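Local coordinates for OTU domain-containing protein wMelOTU (PDB 6W9O) that probably cleaves ubiquitin from its conjugates as an OTU-family cysteine protease, and is a likely bacterial effector of Wolbachia, at residues 183-186 against 192-195; 41-46 against 199-204; 111-116 against 127-132. One frame throughout, in Å; residues are numbered along the deposited sequence. Where two conformers were deposited one is given.

Interaction 1: residues 183-186 against 192-195; sequences HIIN and FEPL
Ile185 and Glu193 form the hydrogen-bonded pair at the middle of this antiparallel hairpin. Ile185 N donates to Glu193 O at 2.8 Å, and Glu193 N returns a 3.0 Å bond to Ile185 O. Leu195 N binds His183 O at 3.0 Å. Ile185 O is also met by the CA-H of Phe192, with Phe192 CA 3.2 Å from it, and by a water. Between these bonds Pro194 sits in a non-hydrogen-bonded pair with Ile184, a position where no N-H is needed for a bond across the hairpin.

The side-chain contacts divide by face. On one side Ile184 reaches the Phe192 ring through its last methyl, with Ile184 CD1 3.5 Å from Phe192 CD1. Asn186, extended with CG anti to the backbone N (chi1 178°), lays its amide over one face of the same ring, the planes 26° apart. The amide is fixed by bonds from ND2 to the backbone carbonyls of Gly189 and His191. Ile185 CG2 and Glu193 CB meet at 3.9 Å on the other side.

Helix 53-66 covers Ile184 and Pro194, strand 140-146 pairs with 183-186, and strand 42-44 flanks 192-195, which places the hairpin inside the central sheet.

Interaction 2: residues 41-46 against 199-204; sequences NFYVGQ and NKSSAK
Asn41 and Asn199 mark the closest backbone approach of the two segments, with Asn41 CA 6.7 Å from Asn199 CA. Residues 42-44 run as a short strand; beyond the 3-10 turn at 199-200 the other segment passes through an extended Ser201 into the helix that starts at Ala203. From the Asn41-Asn199 pair onward the backbones diverge, and the contact is carried by side chains at two points.

The firmer point is a hydrogen bond between two hydroxyls. Tyr43 OH donates to Ser201 OG at 2.9 Å, and Ser201 OG lies in the plane of the phenol ring, at its edge, 3.7 Å from Tyr43 CE2. With CG set between the backbone N and the carbonyl carbon (chi1 62°), the Tyr43 ring swings out beside the strand toward the serine. Ser201 OG is also hydrogen-bonded to Asp197 O, so this oxygen links the tyrosine to the end of the preceding strand.

Strand 42-44 is an outermost strand of the mixed sheet at the core of this OTU protease, pairing antiparallel with 191-197. The chain leaving 191-197 turns back over it, and helix 203-209 puts Leu206 and Gln209 against Tyr43.

At the second point Asn41 and Asn199 cross at about a right angle, their amide planes 24° apart. Asn41 ND2 and Asn199 ND2 approach to 3.5 Å, but both are donors and do not bond. Asn199 ND2 also packs 3.8 Å from Asn41 CB. Asp197 OD2 accepts from both Asn41 ND2 and Asn199 N, tying the Asn41 side chain to the backbone at 199. Asn199 lies at the exposed margin of the contact, whereas Tyr43 is buried.

Interaction 3: residues 111-116 against 127-132; sequences DNYTAD and DVEGRI
Tyr113 and Glu129 join two helices that are otherwise well separated: the axes of the short segments stay 14.3 Å apart at closest and run at 78° to each other. The polar part is one short hydrogen bond, in which Tyr113 OH donates to Glu129 OE2 at 2.6 Å. It uses the anti lone pair of OE2, on the side away from the other carboxylate oxygen. Glu129 OE2 meets the ring at its edge, in plane, 3.3 Å from Tyr113 CE2, and the ring and carboxylate are nearly coplanar, 22° apart.

Both side chains span the gap from opposite directions. Tyr113 has CG anti to its own N (chi1 -180°) and points its ring straight across, whereas the Glu129 chain bends at chi2 to bring its carboxylate to the hydroxyl. Glu129 OE1 accepts the backbone N of Asp125, just ahead of helix 126-137, so each oxygen of this buried carboxylate has a donor; these two bonds would help to stabilise its negative charge.

Van der Waals contact is slight. Ile132 CD1 comes within 3.8 Å of Tyr113 OH, one helical turn on from Val128, whose CG1 stands farther off. Cys79 and Ala83 of helix 72-84 and the Phe91 ring, edge-to-face, pack on Tyr113, so the pair is a buried tyrosine-glutamate hydrogen bond between helices of the OTU cysteine protease fold.

How the interactions relate
Interactions 1 and 2 are neighbours, their centres about 13 Å apart, and share the central sheet: strand 191-197 lies between 181-188 and 42-44. They touch directly, Pro194 O probably accepting a hydrogen bond from Gly45 N at 2.9 Å. Interaction 3 lies among the helices on the opposite side of the chain's centre, about 19 Å from interaction 1 and about 29 Å from interaction 2 between centres. Along the chain, interaction 2 encloses the other two, with interaction 3 closing before interaction 1 opens. The OTU domain is thus joined within its helical half, within its sheet, and at the sheet's edge, where segments near both ends of the modelled chain come together.

Interaction 1: residues 183-186 against 192-195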
ATOM      1  N   HIS A 183      -6.876   2.274   1.031  1.00 11.59           N
ATOM      2  CA  HIS A 183      -6.529   3.549   1.680  1.00 10.60           C
ATOM      3  C   HIS A 183      -5.571   3.335   2.832  1.00 11.76           C
ATOM      4  O   HIS A 183      -5.831   2.512   3.707  1.00 12.98           O
ATOM      5  CB  HIS A 183      -7.799   4.222   2.284  1.00 11.89           C
ATOM      6  CG  HIS A 183      -8.890   4.434   1.283  1.00 10.45           C
ATOM      7  ND1 HIS A 183      -9.023   5.603   0.563  1.00 12.86           N
ATOM      8  CD2 HIS A 183      -9.938   3.638   0.941  1.00 12.85           C
ATOM      9  CE1 HIS A 183     -10.094   5.494  -0.227  1.00 13.84           C
ATOM     10  NE2 HIS A 183     -10.670   4.319  -0.001  1.00 13.93           N
ATOM     11  N   ILE A 184      -4.489   4.137   2.853  1.00 11.60           N
ATOM     12  CA  ILE A 184      -3.555   4.096   3.974  1.00 11.23           C
ATOM     13  C   ILE A 184      -3.145   5.515   4.297  1.00 11.57           C
ATOM     14  O   ILE A 184      -3.291   6.435   3.483  1.00 13.31           O
ATOM     15  CB  ILE A 184      -2.318   3.203   3.703  1.00 12.38           C
ATOM     16  CG1 ILE A 184      -1.442   3.874   2.634  1.00 13.41           C
ATOM     17  CG2 ILE A 184      -2.739   1.782   3.281  1.00 13.44           C
ATOM     18  CD1 ILE A 184      -0.201   3.001   2.305  1.00 14.06           C
ATOM     19  N   ILE A 185      -2.671   5.698   5.515  1.00 12.52           N
ATOM     20  CA  ILE A 185      -2.258   7.031   5.972  1.00 13.68           C
ATOM     21  C   ILE A 185      -0.790   6.998   6.354  1.00 15.18           C
ATOM     22  O   ILE A 185      -0.310   6.012   6.926  1.00 14.24           O
ATOM     23  CB  ILE A 185      -3.196   7.570   7.071  1.00 20.79           C
ATOM     24  CG1 ILE A 185      -2.851   9.007   7.498  1.00 23.08           C
ATOM     25  CG2 ILE A 185      -3.282   6.644   8.248  1.00 23.25           C
ATOM     26  CD1 ILE A 185      -4.141   9.741   8.102  1.00 23.42           C
ATOM     27  N   ASN A 186      -0.066   8.031   5.940  1.00 13.34           N
ATOM     28  CA  ASN A 186       1.409   8.119   6.077  1.00 13.43           C
ATOM     29  C   ASN A 186       1.725   9.309   6.977  1.00 15.79           C
ATOM     30  O   ASN A 186       1.743  10.461   6.525  1.00 17.12           O
ATOM     31  CB  ASN A 186       1.969   8.289   4.666  1.00 14.92           C
ATOM     32  CG  ASN A 186       3.485   8.457   4.598  1.00 19.34           C
ATOM     33  OD1 ASN A 186       3.986   9.122   3.675  1.00 22.52           O
ATOM     34  ND2 ASN A 186       4.212   7.896   5.555  1.00 15.64           N
ATOM     35  N   PHE A 192       3.240   3.781   8.056  1.00 12.59           N
ATOM     36  CA  PHE A 192       1.883   3.719   7.515  1.00 13.10           C
ATOM     37  C   PHE A 192       0.947   3.039   8.496  1.00 13.67           C
ATOM     38  O   PHE A 192       1.343   2.171   9.274  1.00 15.40           O
ATOM     39  CB  PHE A 192       1.882   2.883   6.222  1.00 14.06           C
ATOM     40  CG  PHE A 192       2.712   3.512   5.135  1.00 13.34           C
ATOM     41  CD1 PHE A 192       2.190   4.543   4.380  1.00 13.18           C
ATOM     42  CD2 PHE A 192       4.010   3.076   4.917  1.00 12.38           C
ATOM     43  CE1 PHE A 192       2.967   5.177   3.423  1.00 14.66           C
ATOM     44  CE2 PHE A 192       4.838   3.708   3.959  1.00 14.45           C
ATOM     45  CZ  PHE A 192       4.302   4.771   3.192  1.00 15.11           C
ATOM     46  N   GLU A 193      -0.332   3.419   8.407  1.00 12.46           N
ATOM     47  CA  GLU A 193      -1.442   2.739   9.080  0.53 13.95           C
ATOM     48  C   GLU A 193      -2.553   2.603   8.069  1.00 12.88           C
ATOM     49  O   GLU A 193      -2.646   3.382   7.117  1.00 12.84           O
ATOM     50  CB  GLU A 193      -1.969   3.590  10.239  0.53 15.01           C
ATOM     51  CG  GLU A 193      -1.048   3.681  11.485  0.53 16.95           C
ATOM     52  CD  GLU A 193      -1.112   5.079  12.140  0.53 19.16           C
ATOM     53  OE1 GLU A 193      -0.873   6.079  11.431  0.53 28.71           O
ATOM     54  OE2 GLU A 193      -1.415   5.193  13.331  0.53 24.80           O
ATOM     55  N   PRO A 194      -3.443   1.614   8.221  1.00 12.88           N
ATOM     56  CA  PRO A 194      -4.582   1.486   7.311  1.00 13.01           C
ATOM     57  C   PRO A 194      -5.620   2.553   7.674  1.00 12.09           C
ATOM     58  O   PRO A 194      -5.833   2.901   8.836  1.00 14.92           O
ATOM     59  CB  PRO A 194      -5.126   0.069   7.625  1.00 13.43           C
ATOM     60  CG  PRO A 194      -4.828  -0.114   9.074  1.00 13.82           C
ATOM     61  CD  PRO A 194      -3.420   0.563   9.269  1.00 16.47           C
ATOM     62  N   LEU A 195      -6.333   3.066   6.632  1.00 12.40           N
ATOM     63  CA  LEU A 195      -7.499   3.924   6.870  1.00 12.68           C
ATOM     64  C   LEU A 195      -8.726   3.069   6.575  1.00 12.58           C
ATOM     65  O   LEU A 195      -8.917   2.663   5.433  1.00 14.19           O
ATOM     66  CB  LEU A 195      -7.447   5.139   5.954  1.00 12.76           C
ATOM     67  CG  LEU A 195      -8.595   6.110   6.216  1.00 14.97           C
ATOM     68  CD1 LEU A 195      -8.244   6.929   7.469  1.00 18.07           C
ATOM     69  CD2 LEU A 195      -8.826   7.053   5.028  1.00 19.66           C
TER
HETATM   70  O   HOH W   1       0.880   6.648   9.546  1.00 19.76           O

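Interaction 2: residues 41-46 against 199-204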
ATOM      1  N   ASN A  41     -16.910   8.495   8.513  1.00 20.35           N
ATOM      2  CA  ASN A  41     -16.995   7.045   8.716  1.00 17.99           C
ATOM      3  C   ASN A  41     -15.651   6.353   8.655  1.00 19.27           C
ATOM      4  O   ASN A  41     -15.576   5.181   9.019  1.00 18.61           O
ATOM      5  CB  ASN A  41     -17.968   6.376   7.724  1.00 15.94           C
ATOM      6  CG  ASN A  41     -17.661   6.700   6.258  1.00 21.89           C
ATOM      7  OD1 ASN A  41     -17.591   7.871   5.886  1.00 20.31           O
ATOM      8  ND2 ASN A  41     -17.495   5.677   5.414  1.00 18.11           N
ATOM      9  N   PHE A  42     -14.563   7.047   8.278  1.00 16.81           N
ATOM     10  CA  PHE A  42     -13.252   6.395   8.231  1.00 16.85           C
ATOM     11  C   PHE A  42     -12.475   6.660   9.505  1.00 17.65           C
ATOM     12  O   PHE A  42     -12.769   7.607  10.242  1.00 20.20           O
ATOM     13  CB  PHE A  42     -12.410   6.870   7.022  1.00 15.72           C
ATOM     14  CG  PHE A  42     -12.895   6.271   5.699  1.00 14.24           C
ATOM     15  CD1 PHE A  42     -12.219   5.182   5.118  1.00 15.28           C
ATOM     16  CD2 PHE A  42     -14.020   6.817   5.071  1.00 17.94           C
ATOM     17  CE1 PHE A  42     -12.679   4.621   3.920  1.00 17.68           C
ATOM     18  CE2 PHE A  42     -14.472   6.283   3.936  1.00 19.26           C
ATOM     19  CZ  PHE A  42     -13.809   5.199   3.321  1.00 15.83           C
ATOM     20  N   TYR A  43     -11.570   5.748   9.818  1.00 17.54           N
ATOM     21  CA  TYR A  43     -10.763   5.896  11.029  1.00 18.13           C
ATOM     22  C   TYR A  43      -9.401   5.304  10.739  1.00 15.71           C
ATOM     23  O   TYR A  43      -9.239   4.508   9.817  1.00 15.86           O
ATOM     24  CB  TYR A  43     -11.415   5.190  12.229  1.00 19.91           C
ATOM     25  CG  TYR A  43     -11.564   3.687  12.065  1.00 19.15           C
ATOM     26  CD1 TYR A  43     -10.647   2.820  12.624  1.00 19.31           C
ATOM     27  CD2 TYR A  43     -12.652   3.138  11.397  1.00 18.63           C
ATOM     28  CE1 TYR A  43     -10.768   1.453  12.514  1.00 21.71           C
ATOM     29  CE2 TYR A  43     -12.762   1.765  11.280  1.00 18.49           C
ATOM     30  CZ  TYR A  43     -11.841   0.932  11.828  1.00 22.35           C
ATOM     31  OH  TYR A  43     -12.015  -0.452  11.658  1.00 23.06           O
ATOM     32  N   VAL A  44      -8.408   5.733  11.526  1.00 17.37           N
ATOM     33  CA  VAL A  44      -7.058   5.193  11.430  1.00 17.51           C
ATOM     34  C   VAL A  44      -6.946   3.918  12.280  1.00 16.98           C
ATOM     35  O   VAL A  44      -7.119   3.956  13.496  1.00 21.22           O
ATOM     36  CB  VAL A  44      -6.018   6.251  11.844  1.00 18.96           C
ATOM     37  CG1 VAL A  44      -4.631   5.659  11.658  1.00 20.31           C
ATOM     38  CG2 VAL A  44      -6.208   7.508  10.994  1.00 18.99           C
ATOM     39  N   GLY A  45      -6.615   2.794  11.628  1.00 16.40           N
ATOM     40  CA  GLY A  45      -6.418   1.509  12.279  1.00 17.74           C
ATOM     41  C   GLY A  45      -4.997   1.379  12.788  1.00 18.45           C
ATOM     42  O   GLY A  45      -4.247   2.352  12.892  1.00 20.41           O
ATOM     43  N   GLN A  46      -4.617   0.161  13.097  1.00 19.93           N
ATOM     44  CA  GLN A  46      -3.290  -0.143  13.603  1.00 22.15           C
ATOM     45  C   GLN A  46      -2.615  -1.083  12.634  1.00 21.29           C
ATOM     46  O   GLN A  46      -3.252  -1.952  12.070  1.00 26.22           O
ATOM     47  CB  GLN A  46      -3.336  -0.823  14.968  1.00 26.45           C
ATOM     48  CG  GLN A  46      -3.560   0.136  16.103  1.00 42.30           C
ATOM     49  CD  GLN A  46      -5.022   0.451  16.269  1.00 53.56           C
ATOM     50  OE1 GLN A  46      -5.866  -0.451  16.276  1.00 56.13           O
ATOM     51  NE2 GLN A  46      -5.343   1.738  16.400  1.00 57.16           N
ATOM     52  N   ASN A 199     -18.273   1.459   8.525  1.00 14.53           N
ATOM     53  CA  ASN A 199     -19.427   0.808   7.936  1.00 16.18           C
ATOM     54  C   ASN A 199     -19.101  -0.608   7.508  1.00 16.08           C
ATOM     55  O   ASN A 199     -20.042  -1.406   7.375  1.00 16.88           O
ATOM     56  CB  ASN A 199     -19.880   1.605   6.688  1.00 19.24           C
ATOM     57  CG  ASN A 199     -20.531   2.929   7.035  1.00 24.78           C
ATOM     58  OD1 ASN A 199     -21.151   3.058   8.077  1.00 27.68           O
ATOM     59  ND2 ASN A 199     -20.419   3.924   6.132  1.00 19.45           N
ATOM     60  N   LYS A 200     -17.839  -0.930   7.285  1.00 16.12           N
ATOM     61  CA  LYS A 200     -17.394  -2.226   6.779  1.00 15.81           C
ATOM     62  C   LYS A 200     -16.680  -3.038   7.844  1.00 17.66           C
ATOM     63  O   LYS A 200     -16.031  -4.049   7.523  1.00 17.71           O
ATOM     64  CB  LYS A 200     -16.485  -2.025   5.553  1.00 15.02           C
ATOM     65  CG  LYS A 200     -17.232  -1.243   4.477  1.00 15.96           C
ATOM     66  CD  LYS A 200     -16.356  -1.147   3.194  1.00 15.59           C
ATOM     67  CE  LYS A 200     -17.084  -0.291   2.172  1.00 17.54           C
ATOM     68  NZ  LYS A 200     -16.324  -0.217   0.883  1.00 22.28           N
ATOM     69  N   SER A 201     -16.685  -2.548   9.086  1.00 17.67           N
ATOM     70  CA  SER A 201     -15.979  -3.178  10.200  1.00 16.67           C
ATOM     71  C   SER A 201     -16.968  -3.850  11.133  1.00 17.27           C
ATOM     72  O   SER A 201     -18.062  -3.339  11.360  1.00 20.15           O
ATOM     73  CB  SER A 201     -15.231  -2.155  11.049  1.00 17.43           C
ATOM     74  OG  SER A 201     -14.388  -1.348  10.251  1.00 19.33           O
ATOM     75  N   SER A 202     -16.587  -4.994  11.711  1.00 18.74           N
ATOM     76  CA  SER A 202     -17.454  -5.659  12.662  1.00 20.54           C
ATOM     77  C   SER A 202     -17.500  -4.879  13.972  1.00 19.89           C
ATOM     78  O   SER A 202     -16.592  -4.073  14.260  1.00 19.19           O
ATOM     79  CB  SER A 202     -16.966  -7.088  12.980  1.00 24.20           C
ATOM     80  OG  SER A 202     -15.725  -6.984  13.728  1.00 23.51           O
ATOM     81  N   ALA A 203     -18.508  -5.134  14.781  1.00 23.32           N
ATOM     82  CA  ALA A 203     -18.608  -4.436  16.055  1.00 23.99           C
ATOM     83  C   ALA A 203     -17.411  -4.773  16.916  1.00 28.57           C
ATOM     84  O   ALA A 203     -16.877  -3.901  17.620  1.00 28.02           O
ATOM     85  CB  ALA A 203     -19.909  -4.828  16.762  1.00 24.48           C
ATOM     86  N   LYS A 204     -16.968  -6.036  16.874  1.00 23.68           N
ATOM     87  CA  LYS A 204     -15.795  -6.434  17.664  1.00 30.12           C
ATOM     88  C   LYS A 204     -14.549  -5.680  17.225  1.00 29.72           C
ATOM     89  O   LYS A 204     -13.755  -5.245  18.077  1.00 30.98           O
ATOM     90  CB  LYS A 204     -15.551  -7.938  17.566  1.00 34.51           C
TER

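Interaction 3: residues 111-116 against 127-132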
ATOM      1  N   ASP A 111      18.542  -8.893  -8.294  1.00 32.15           N
ATOM      2  CA  ASP A 111      18.727 -10.066  -7.446  1.00 33.69           C
ATOM      3  C   ASP A 111      18.822  -9.691  -5.972  1.00 28.91           C
ATOM      4  O   ASP A 111      18.238 -10.377  -5.128  1.00 34.63           O
ATOM      5  CB  ASP A 111      19.927 -10.883  -7.902  1.00 40.30           C
ATOM      6  CG  ASP A 111      19.683 -11.526  -9.236  1.00 52.66           C
ATOM      7  OD1 ASP A 111      20.633 -11.573 -10.037  1.00 62.21           O
ATOM      8  OD2 ASP A 111      18.526 -11.944  -9.500  1.00 57.17           O
ATOM      9  N   ASN A 112      19.532  -8.608  -5.642  1.00 28.24           N
ATOM     10  CA  ASN A 112      19.552  -8.154  -4.255  1.00 26.17           C
ATOM     11  C   ASN A 112      18.147  -7.847  -3.754  1.00 24.75           C
ATOM     12  O   ASN A 112      17.793  -8.208  -2.623  1.00 26.13           O
ATOM     13  CB  ASN A 112      20.417  -6.914  -4.106  1.00 26.31           C
ATOM     14  CG  ASN A 112      21.863  -7.199  -4.340  1.00 39.93           C
ATOM     15  OD1 ASN A 112      22.660  -6.278  -4.517  1.00 42.84           O
ATOM     16  ND2 ASN A 112      22.221  -8.475  -4.336  1.00 37.52           N
ATOM     17  N   TYR A 113      17.330  -7.187  -4.589  1.00 21.87           N
ATOM     18  CA  TYR A 113      15.942  -6.888  -4.217  1.00 19.33           C
ATOM     19  C   TYR A 113      15.170  -8.156  -3.894  1.00 21.19           C
ATOM     20  O   TYR A 113      14.408  -8.184  -2.920  1.00 21.32           O
ATOM     21  CB  TYR A 113      15.243  -6.154  -5.381  1.00 18.35           C
ATOM     22  CG  TYR A 113      13.787  -5.787  -5.105  1.00 16.83           C
ATOM     23  CD1 TYR A 113      12.744  -6.699  -5.320  1.00 16.57           C
ATOM     24  CD2 TYR A 113      13.455  -4.529  -4.600  1.00 17.60           C
ATOM     25  CE1 TYR A 113      11.422  -6.355  -5.048  1.00 16.55           C
ATOM     26  CE2 TYR A 113      12.131  -4.184  -4.325  1.00 17.87           C
ATOM     27  CZ  TYR A 113      11.116  -5.101  -4.571  1.00 15.59           C
ATOM     28  OH  TYR A 113       9.784  -4.760  -4.306  1.00 15.45           O
ATOM     29  N   THR A 114      15.319  -9.213  -4.714  1.00 21.72           N
ATOM     30  CA  THR A 114      14.501 -10.407  -4.483  1.00 24.00           C
ATOM     31  C   THR A 114      14.805 -11.018  -3.113  1.00 25.99           C
ATOM     32  O   THR A 114      13.925 -11.632  -2.499  1.00 28.94           O
ATOM     33  CB  THR A 114      14.677 -11.438  -5.613  1.00 27.10           C
ATOM     34  OG1 THR A 114      16.017 -11.936  -5.596  1.00 28.56           O
ATOM     35  CG2 THR A 114      14.449 -10.796  -6.971  1.00 25.35           C
ATOM     36  N   ALA A 115      16.032 -10.854  -2.621  1.00 24.47           N
ATOM     37  CA  ALA A 115      16.335 -11.297  -1.257  1.00 26.13           C
ATOM     38  C   ALA A 115      15.848 -10.284  -0.224  1.00 28.70           C
ATOM     39  O   ALA A 115      15.201 -10.653   0.763  1.00 27.43           O
ATOM     40  CB  ALA A 115      17.831 -11.535  -1.099  1.00 28.81           C
ATOM     41  N   ASP A 116      16.161  -9.000  -0.443  1.00 21.66           N
ATOM     42  CA  ASP A 116      15.900  -7.990   0.579  1.00 20.72           C
ATOM     43  C   ASP A 116      14.411  -7.797   0.827  1.00 18.35           C
ATOM     44  O   ASP A 116      14.012  -7.506   1.970  1.00 18.65           O
ATOM     45  CB  ASP A 116      16.513  -6.657   0.164  1.00 19.56           C
ATOM     46  CG  ASP A 116      16.702  -5.698   1.373  1.00 27.89           C
ATOM     47  OD1 ASP A 116      17.149  -6.160   2.467  1.00 28.69           O
ATOM     48  OD2 ASP A 116      16.410  -4.488   1.222  1.00 29.79           O
ATOM     49  N   ASP A 127       5.490   3.854  -3.773  1.00 13.78           N
ATOM     50  CA  ASP A 127       5.822   4.118  -5.153  1.00 12.66           C
ATOM     51  C   ASP A 127       6.370   2.886  -5.855  1.00 14.26           C
ATOM     52  O   ASP A 127       6.414   2.863  -7.094  1.00 16.67           O
ATOM     53  CB  ASP A 127       6.889   5.186  -5.264  1.00 14.89           C
ATOM     54  CG  ASP A 127       6.424   6.553  -4.809  1.00 28.48           C
ATOM     55  OD1 ASP A 127       5.245   6.917  -5.000  1.00 28.30           O
ATOM     56  OD2 ASP A 127       7.298   7.292  -4.262  1.00 30.35           O
ATOM     57  N   VAL A 128       6.871   1.903  -5.095  1.00 13.48           N
ATOM     58  CA  VAL A 128       7.453   0.722  -5.737  1.00 12.97           C
ATOM     59  C   VAL A 128       6.587  -0.493  -5.409  1.00 16.00           C
ATOM     60  O   VAL A 128       5.872  -1.031  -6.289  1.00 14.11           O
ATOM     61  CB  VAL A 128       8.919   0.488  -5.318  1.00 13.99           C
ATOM     62  CG1 VAL A 128       9.454  -0.740  -6.078  1.00 15.71           C
ATOM     63  CG2 VAL A 128       9.776   1.740  -5.647  1.00 15.81           C
ATOM     64  N   GLU A 129       6.616  -0.933  -4.161  1.00 13.88           N
ATOM     65  CA  GLU A 129       5.776  -2.070  -3.795  1.00 13.05           C
ATOM     66  C   GLU A 129       4.317  -1.742  -3.955  1.00 13.36           C
ATOM     67  O   GLU A 129       3.536  -2.621  -4.351  1.00 13.54           O
ATOM     68  CB  GLU A 129       6.079  -2.476  -2.360  1.00 14.80           C
ATOM     69  CG  GLU A 129       7.494  -3.142  -2.221  1.00 13.53           C
ATOM     70  CD  GLU A 129       8.629  -2.164  -2.305  1.00 14.87           C
ATOM     71  OE1 GLU A 129       8.549  -1.101  -1.660  1.00 15.63           O
ATOM     72  OE2 GLU A 129       9.587  -2.477  -3.030  1.00 15.90           O
ATOM     73  N   GLY A 130       3.895  -0.503  -3.667  1.00 12.18           N
ATOM     74  CA  GLY A 130       2.465  -0.178  -3.867  1.00 14.35           C
ATOM     75  C   GLY A 130       2.045  -0.325  -5.321  1.00 13.25           C
ATOM     76  O   GLY A 130       0.994  -0.901  -5.629  1.00 14.61           O
ATOM     77  N   ARG A 131       2.878   0.121  -6.253  1.00 13.05           N
ATOM     78  CA  ARG A 131       2.569   0.001  -7.673  1.00 13.35           C
ATOM     79  C   ARG A 131       2.496  -1.469  -8.100  1.00 12.94           C
ATOM     80  O   ARG A 131       1.580  -1.871  -8.855  1.00 14.14           O
ATOM     81  CB  ARG A 131       3.617   0.772  -8.480  1.00 15.43           C
ATOM     82  CG  ARG A 131       3.366   0.672  -9.971  1.00 16.84           C
ATOM     83  CD  ARG A 131       4.255   1.724 -10.727  1.00 18.93           C
ATOM     84  NE  ARG A 131       4.034   1.598 -12.159  1.00 20.96           N
ATOM     85  CZ  ARG A 131       4.640   2.375 -13.064  1.00 21.63           C
ATOM     86  NH1 ARG A 131       5.468   3.318 -12.657  1.00 25.94           N
ATOM     87  NH2 ARG A 131       4.396   2.196 -14.345  1.00 30.49           N
ATOM     88  N   ILE A 132       3.410  -2.297  -7.585  1.00 12.24           N
ATOM     89  CA  ILE A 132       3.388  -3.731  -7.895  1.00 15.00           C
ATOM     90  C   ILE A 132       2.095  -4.361  -7.382  1.00 13.21           C
ATOM     91  O   ILE A 132       1.451  -5.154  -8.087  1.00 14.73           O
ATOM     92  CB  ILE A 132       4.608  -4.442  -7.268  1.00 13.81           C
ATOM     93  CG1 ILE A 132       5.906  -3.988  -7.938  1.00 13.94           C
ATOM     94  CG2 ILE A 132       4.380  -6.002  -7.326  1.00 15.53           C
ATOM     95  CD1 ILE A 132       7.179  -4.384  -7.114  1.00 15.61           C
TER